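PDB 1GYH: arabinan endo-1,5-alpha-l-arabinosidase A from Cellvibrio cellulosa, which hydrolyses the alpha-1,5-linked L-arabinofuranosyl bonds of linear arabinan, a plant cell-wall polysaccharide, releasing almost exclusively arabinotriose. Local coordinates for residues 48-51 with 52-55; 82-86 with 87-91. All coordinates share one frame; numbering follows the deposited sequence.

Contact 1 of 2, residues 48-51 with 52-55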
ATOM      1  N   THR A  48      -1.572 -20.337  -8.178  1.00 14.97           N
ATOM      2  CA  THR A  48      -1.557 -19.873  -9.562  1.00 15.84           C
ATOM      3  C   THR A  48      -2.055 -18.414  -9.614  1.00 14.79           C
ATOM      4  O   THR A  48      -1.265 -17.490  -9.444  1.00 14.21           O
ATOM      5  CB  THR A  48      -2.360 -20.838 -10.490  1.00 15.74           C
ATOM      6  OG1 THR A  48      -3.698 -21.024 -10.014  1.00 17.52           O
ATOM      7  CG2 THR A  48      -1.785 -22.226 -10.480  1.00 18.07           C
ATOM      8  N   GLU A  49      -3.367 -18.231  -9.762  1.00 14.34           N
ATOM      9  CA  GLU A  49      -3.961 -16.904  -9.846  1.00 15.09           C
ATOM     10  C   GLU A  49      -5.438 -16.913  -9.527  1.00 14.35           C
ATOM     11  O   GLU A  49      -6.098 -17.977  -9.581  1.00 13.95           O
ATOM     12  CB  GLU A  49      -3.753 -16.309 -11.252  1.00 16.66           C
ATOM     13  CG  GLU A  49      -4.372 -17.060 -12.383  1.00 17.23           C
ATOM     14  CD  GLU A  49      -3.871 -16.595 -13.751  1.00 21.73           C
ATOM     15  OE1 GLU A  49      -2.621 -16.514 -13.972  1.00 22.37           O
ATOM     16  OE2 GLU A  49      -4.736 -16.329 -14.624  1.00 21.68           O
ATOM     17  N   PRO A  50      -5.989 -15.742  -9.207  1.00 14.36           N
ATOM     18  CA  PRO A  50      -7.423 -15.663  -8.973  1.00 14.50           C
ATOM     19  C   PRO A  50      -8.188 -16.142 -10.236  1.00 14.85           C
ATOM     20  O   PRO A  50      -7.769 -15.847 -11.356  1.00 14.41           O
ATOM     21  CB  PRO A  50      -7.661 -14.180  -8.682  1.00 13.91           C
ATOM     22  CG  PRO A  50      -6.333 -13.623  -8.291  1.00 14.20           C
ATOM     23  CD  PRO A  50      -5.338 -14.426  -9.043  1.00 14.52           C
ATOM     24  N   THR A  51      -9.275 -16.888 -10.040  1.00 15.48           N
ATOM     25  CA  THR A  51     -10.022 -17.477 -11.144  1.00 14.52           C
ATOM     26  C   THR A  51     -10.584 -16.433 -12.089  1.00 14.20           C
ATOM     27  O   THR A  51     -10.789 -16.715 -13.274  1.00 14.09           O
ATOM     28  CB  THR A  51     -11.175 -18.370 -10.648  1.00 15.11           C
ATOM     29  OG1 THR A  51     -12.071 -17.592  -9.843  1.00 15.74           O
ATOM     30  CG2 THR A  51     -10.667 -19.530  -9.770  1.00 14.43           C
ATOM     31  N   TRP A  52     -10.826 -15.234 -11.566  1.00 13.47           N
ATOM     32  CA  TRP A  52     -11.448 -14.141 -12.280  1.00 13.44           C
ATOM     33  C   TRP A  52     -10.454 -13.138 -12.904  1.00 13.14           C
ATOM     34  O   TRP A  52     -10.875 -12.186 -13.588  1.00 13.50           O
ATOM     35  CB  TRP A  52     -12.407 -13.384 -11.318  1.00 14.20           C
ATOM     36  CG  TRP A  52     -11.751 -12.896 -10.020  1.00 14.46           C
ATOM     37  CD1 TRP A  52     -11.726 -13.564  -8.828  1.00 14.40           C
ATOM     38  CD2 TRP A  52     -11.007 -11.689  -9.820  1.00 14.47           C
ATOM     39  NE1 TRP A  52     -11.011 -12.844  -7.906  1.00 14.94           N
ATOM     40  CE2 TRP A  52     -10.565 -11.684  -8.482  1.00 13.51           C
ATOM     41  CE3 TRP A  52     -10.660 -10.607 -10.640  1.00 15.15           C
ATOM     42  CZ2 TRP A  52      -9.813 -10.637  -7.938  1.00 14.76           C
ATOM     43  CZ3 TRP A  52      -9.910  -9.558 -10.101  1.00 15.89           C
ATOM     44  CH2 TRP A  52      -9.505  -9.579  -8.749  1.00 14.68           C
ATOM     45  N   ALA A  53      -9.161 -13.306 -12.658  1.00 12.21           N
ATOM     46  CA  ALA A  53      -8.197 -12.253 -12.984  1.00 12.84           C
ATOM     47  C   ALA A  53      -8.146 -11.960 -14.477  1.00 14.40           C
ATOM     48  O   ALA A  53      -8.128 -10.803 -14.867  1.00 13.33           O
ATOM     49  CB  ALA A  53      -6.836 -12.617 -12.528  1.00 12.75           C
ATOM     50  N   LYS A  54      -8.125 -13.028 -15.296  1.00 15.46           N
ATOM     51  CA  LYS A  54      -8.014 -12.861 -16.755  1.00 16.33           C
ATOM     52  C   LYS A  54      -9.191 -12.143 -17.390  1.00 16.48           C
ATOM     53  O   LYS A  54      -9.027 -11.457 -18.405  1.00 17.12           O
ATOM     54  CB  LYS A  54      -7.753 -14.198 -17.457  1.00 16.56           C
ATOM     55  CG  LYS A  54      -6.310 -14.610 -17.400  1.00 17.98           C
ATOM     56  CD  LYS A  54      -6.031 -15.777 -18.341  1.00 21.63           C
ATOM     57  CE  LYS A  54      -4.595 -16.243 -18.241  1.00 23.43           C
ATOM     58  NZ  LYS A  54      -4.416 -17.276 -17.187  1.00 23.87           N
ATOM     59  N   ARG A  55     -10.367 -12.240 -16.793  1.00 16.67           N
ATOM     60  CA  ARG A  55     -11.483 -11.501 -17.334  1.00 17.45           C
ATOM     61  C   ARG A  55     -11.393 -10.004 -17.065  1.00 16.80           C
ATOM     62  O   ARG A  55     -11.777  -9.215 -17.910  1.00 17.57           O
ATOM     63  CB  ARG A  55     -12.820 -12.149 -16.945  1.00 19.07           C
ATOM     64  CG  ARG A  55     -13.585 -11.431 -15.952  0.50 19.15           C
ATOM     65  CD  ARG A  55     -14.595 -10.441 -16.463  0.50 17.57           C
ATOM     66  NE  ARG A  55     -15.150  -9.929 -15.234  0.50 16.17           N
ATOM     67  CZ  ARG A  55     -14.891  -8.765 -14.725  0.50 12.20           C
ATOM     68  NH1 ARG A  55     -14.174  -7.880 -15.398  0.50 12.56           N
ATOM     69  NH2 ARG A  55     -15.419  -8.466 -13.564  0.50 12.90           N
TER
HETATM   70  O   HOH W   1      -7.318 -15.901 -14.087  1.00 29.30           O
HETATM   71  O   HOH W   2     -10.761 -15.110 -15.772  1.00 35.63           O
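A type I beta turn from P50 to A53 leads the chain into the short helix 53-56, and P50 packs on W52 within it. The CB of P50 stands over the five-membered ring of W52, 3.9 Å from its centroid and 22° off the ring normal, which is the geometry of a CH-pi contact. The indole reaches this place because its CG lies between the backbone N and the carbonyl carbon (chi1 55°), folding the ring back beside the turn; its NE1 is hydrogen-bonded to D111. The turn itself is closed by A53 N donating to P50 O at 3.2 Å. That bond is nearly straight at hydrogen. In this five-bladed beta-propeller the turn follows strand 38-44, and its apolar side rests on the neighbouring sheet: P50 and W52 touch Y80, while W52 and A53 touch V82. On the polar side, E49 and K54 cross at about a right angle and form a salt bridge, K54 NZ to E49 OE2 at 2.8 Å. The ammonium group meets that oxygen from above the carboxylate plane, and the bend of the lysine chain at its last torsion (chi4 89°) turns NZ toward it. One water ties both features together, donating to E49 OE2 at 2.7 Å and to P50 O at 2.8 Å while accepting from K54 N. P50 O therefore takes two donors, A53 N and this water. A second water receives a weak bond from R55 N and donates to T51 O at 3.0 Å.

Contact 2 of 2, residues 82-86 with 87-91; sequences VSAFG and KNTSA
V82 and A91 form an antiparallel hydrogen-bonded pair at the root of the loop joining strands 75-82 and 90-97. V82 N gives a nearly linear bond to A91 O (2.8 Å, 173° at hydrogen), and A91 N returns one to V82 O at 3.0 Å. This end is close-packed: V82 O is also approached by S90 CA at 3.1 Å in a CA-H...O contact, and the side chains of V82 and A91 share the sheet face that meets A53 and V56 of helix 53-56. One residue further out, S83 and S90 bring their hydroxyls together, OG to OG at 2.7 Å. The S83 oxygen extends opposite its own backbone N (chi1 -164°), which carries it across to S90, whose OG is also hydrogen-bonded to N126, a probable substrate-binding residue.

Beyond the serines the hairpin opens. A type II turn from A84 to K87 closes its far end through K87 N to A84 O at 3.1 Å, with G86 adopting a positive phi of 83° that suits glycine. Here F85, G86 and K87 are exposed, and the lysine chain, bent at its last two torsions, leads away from residues 82-86. Between the two ends, water 3 donates to K87 O at 2.9 Å and is hydrogen-bonded to S83 OG at 2.8 Å. A84 N and T89 O are buried here without a polar partner in the model, although S83 CA makes a CA-H...O contact to T89 O. G86 and K87 probably bind substrate; paired backbone bonds fix the base of their loop, and the serine hydroxyls and a water connect that base to the exposed, glycine-containing tip.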
ATOM      1  N   VAL A  82      -5.439  -6.801  -9.168  1.00 12.77           N
ATOM      2  CA  VAL A  82      -5.284  -7.351 -10.544  1.00 12.75           C
ATOM      3  C   VAL A  82      -5.373  -6.163 -11.513  1.00 13.47           C
ATOM      4  O   VAL A  82      -6.320  -5.386 -11.491  1.00 13.25           O
ATOM      5  CB  VAL A  82      -6.398  -8.356 -10.823  1.00 11.65           C
ATOM      6  CG1 VAL A  82      -6.471  -8.693 -12.319  1.00 13.71           C
ATOM      7  CG2 VAL A  82      -6.219  -9.629 -10.001  1.00 10.85           C
ATOM      8  N   SER A  83      -4.380  -6.000 -12.374  1.00 13.64           N
ATOM      9  CA  SER A  83      -4.354  -4.844 -13.252  1.00 14.13           C
ATOM     10  C   SER A  83      -3.588  -5.095 -14.548  1.00 14.32           C
ATOM     11  O   SER A  83      -3.260  -6.238 -14.882  1.00 12.39           O
ATOM     12  CB  SER A  83      -3.737  -3.663 -12.495  1.00 15.14           C
ATOM     13  OG  SER A  83      -4.000  -2.418 -13.133  1.00 14.84           O
ATOM     14  N   ALA A  84      -3.337  -4.011 -15.266  1.00 14.89           N
ATOM     15  CA  ALA A  84      -2.470  -4.014 -16.439  1.00 15.82           C
ATOM     16  C   ALA A  84      -1.749  -2.689 -16.545  1.00 16.28           C
ATOM     17  O   ALA A  84      -2.342  -1.612 -16.360  1.00 15.43           O
ATOM     18  CB  ALA A  84      -3.318  -4.277 -17.733  1.00 16.04           C
ATOM     19  N   PHE A  85      -0.466  -2.741 -16.861  1.00 17.28           N
ATOM     20  CA  PHE A  85       0.339  -1.518 -16.865  1.00 19.18           C
ATOM     21  C   PHE A  85      -0.228  -0.440 -17.761  1.00 17.99           C
ATOM     22  O   PHE A  85      -0.577  -0.694 -18.914  1.00 17.31           O
ATOM     23  CB  PHE A  85       1.815  -1.819 -17.233  1.00 21.02           C
ATOM     24  CG  PHE A  85       2.632  -2.310 -16.046  1.00 26.72           C
ATOM     25  CD1 PHE A  85       2.924  -1.440 -14.980  1.00 31.98           C
ATOM     26  CD2 PHE A  85       3.050  -3.651 -15.966  1.00 31.78           C
ATOM     27  CE1 PHE A  85       3.660  -1.887 -13.848  1.00 33.70           C
ATOM     28  CE2 PHE A  85       3.803  -4.120 -14.855  1.00 33.19           C
ATOM     29  CZ  PHE A  85       4.108  -3.233 -13.794  1.00 34.08           C
ATOM     30  N   GLY A  86      -0.346   0.765 -17.219  1.00 17.09           N
ATOM     31  CA  GLY A  86      -0.832   1.889 -17.978  1.00 17.31           C
ATOM     32  C   GLY A  86      -2.348   2.043 -18.109  1.00 16.65           C
ATOM     33  O   GLY A  86      -2.806   3.031 -18.691  1.00 18.02           O
ATOM     34  N   LYS A  87      -3.115   1.076 -17.607  1.00 15.17           N
ATOM     35  CA  LYS A  87      -4.553   1.054 -17.792  1.00 14.72           C
ATOM     36  C   LYS A  87      -5.353   0.993 -16.491  1.00 13.74           C
ATOM     37  O   LYS A  87      -4.826   0.663 -15.429  1.00 14.41           O
ATOM     38  CB  LYS A  87      -4.909  -0.149 -18.646  1.00 15.27           C
ATOM     39  CG  LYS A  87      -4.189  -0.115 -20.000  1.00 17.83           C
ATOM     40  CD  LYS A  87      -4.885  -1.024 -20.983  1.00 24.40           C
ATOM     41  CE  LYS A  87      -4.046  -2.157 -21.428  1.00 25.85           C
ATOM     42  NZ  LYS A  87      -4.380  -2.360 -22.854  1.00 26.80           N
ATOM     43  N   ASN A  88      -6.635   1.289 -16.565  1.00 12.52           N
ATOM     44  CA  ASN A  88      -7.466   1.127 -15.373  1.00 12.50           C
ATOM     45  C   ASN A  88      -8.461   0.006 -15.501  1.00 11.75           C
ATOM     46  O   ASN A  88      -9.518   0.066 -14.913  1.00 12.66           O
ATOM     47  CB  ASN A  88      -8.101   2.460 -14.895  1.00 11.67           C
ATOM     48  CG  ASN A  88      -9.170   3.011 -15.837  1.00 11.60           C
ATOM     49  OD1 ASN A  88      -9.136   2.809 -17.066  1.00 13.29           O
ATOM     50  ND2 ASN A  88     -10.130   3.738 -15.251  1.00 11.59           N
ATOM     51  N   THR A  89      -8.113  -1.013 -16.292  1.00 12.73           N
ATOM     52  CA  THR A  89      -8.789  -2.312 -16.270  1.00 12.73           C
ATOM     53  C   THR A  89      -8.230  -3.074 -15.050  1.00 12.32           C
ATOM     54  O   THR A  89      -7.214  -3.811 -15.143  1.00 11.76           O
ATOM     55  CB  THR A  89      -8.495  -3.111 -17.530  1.00 13.46           C
ATOM     56  OG1 THR A  89      -7.063  -3.233 -17.728  1.00 13.71           O
ATOM     57  CG2 THR A  89      -9.078  -2.396 -18.825  1.00 12.46           C
ATOM     58  N   SER A  90      -8.869  -2.850 -13.902  1.00 12.76           N
ATOM     59  CA  SER A  90      -8.283  -3.234 -12.603  1.00 12.80           C
ATOM     60  C   SER A  90      -9.366  -3.594 -11.607  1.00 12.52           C
ATOM     61  O   SER A  90     -10.518  -3.150 -11.720  1.00 12.92           O
ATOM     62  CB  SER A  90      -7.497  -2.076 -11.968  1.00 12.58           C
ATOM     63  OG  SER A  90      -6.561  -1.509 -12.869  1.00 12.34           O
ATOM     64  N   ALA A  91      -8.984  -4.406 -10.640  1.00 12.74           N
ATOM     65  CA  ALA A  91      -9.884  -4.752  -9.549  1.00 12.85           C
ATOM     66  C   ALA A  91      -9.074  -5.140  -8.311  1.00 12.94           C
ATOM     67  O   ALA A  91      -7.967  -5.735  -8.416  1.00 12.04           O
ATOM     68  CB  ALA A  91     -10.820  -5.908  -9.923  1.00 12.83           C
TER
HETATM   69  O   HOH W   3      -2.824   0.043 -13.497  1.00 25.40           O

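Overall arrangement
Contact 1 precedes contact 2 along the chain, and their centres lie 13 Å apart, on the same side of the centre of the chain. Strand 63-72 lies between them in sequence, and contact 2 joins the end of strand 75-82 to the start of strand 90-97 in the same antiparallel sheet. Residues 48-55 run from a loop into helix 53-56, which packs against this sheet. The two contacts meet directly: W52 CH2 lies 3.5 Å from V82 CG2, and W52 CZ3 is 3.8 Å from A91 CB, so the turn and helix pack on the base of a hairpin whose tip, with G86 and K87, probably takes part in substrate binding.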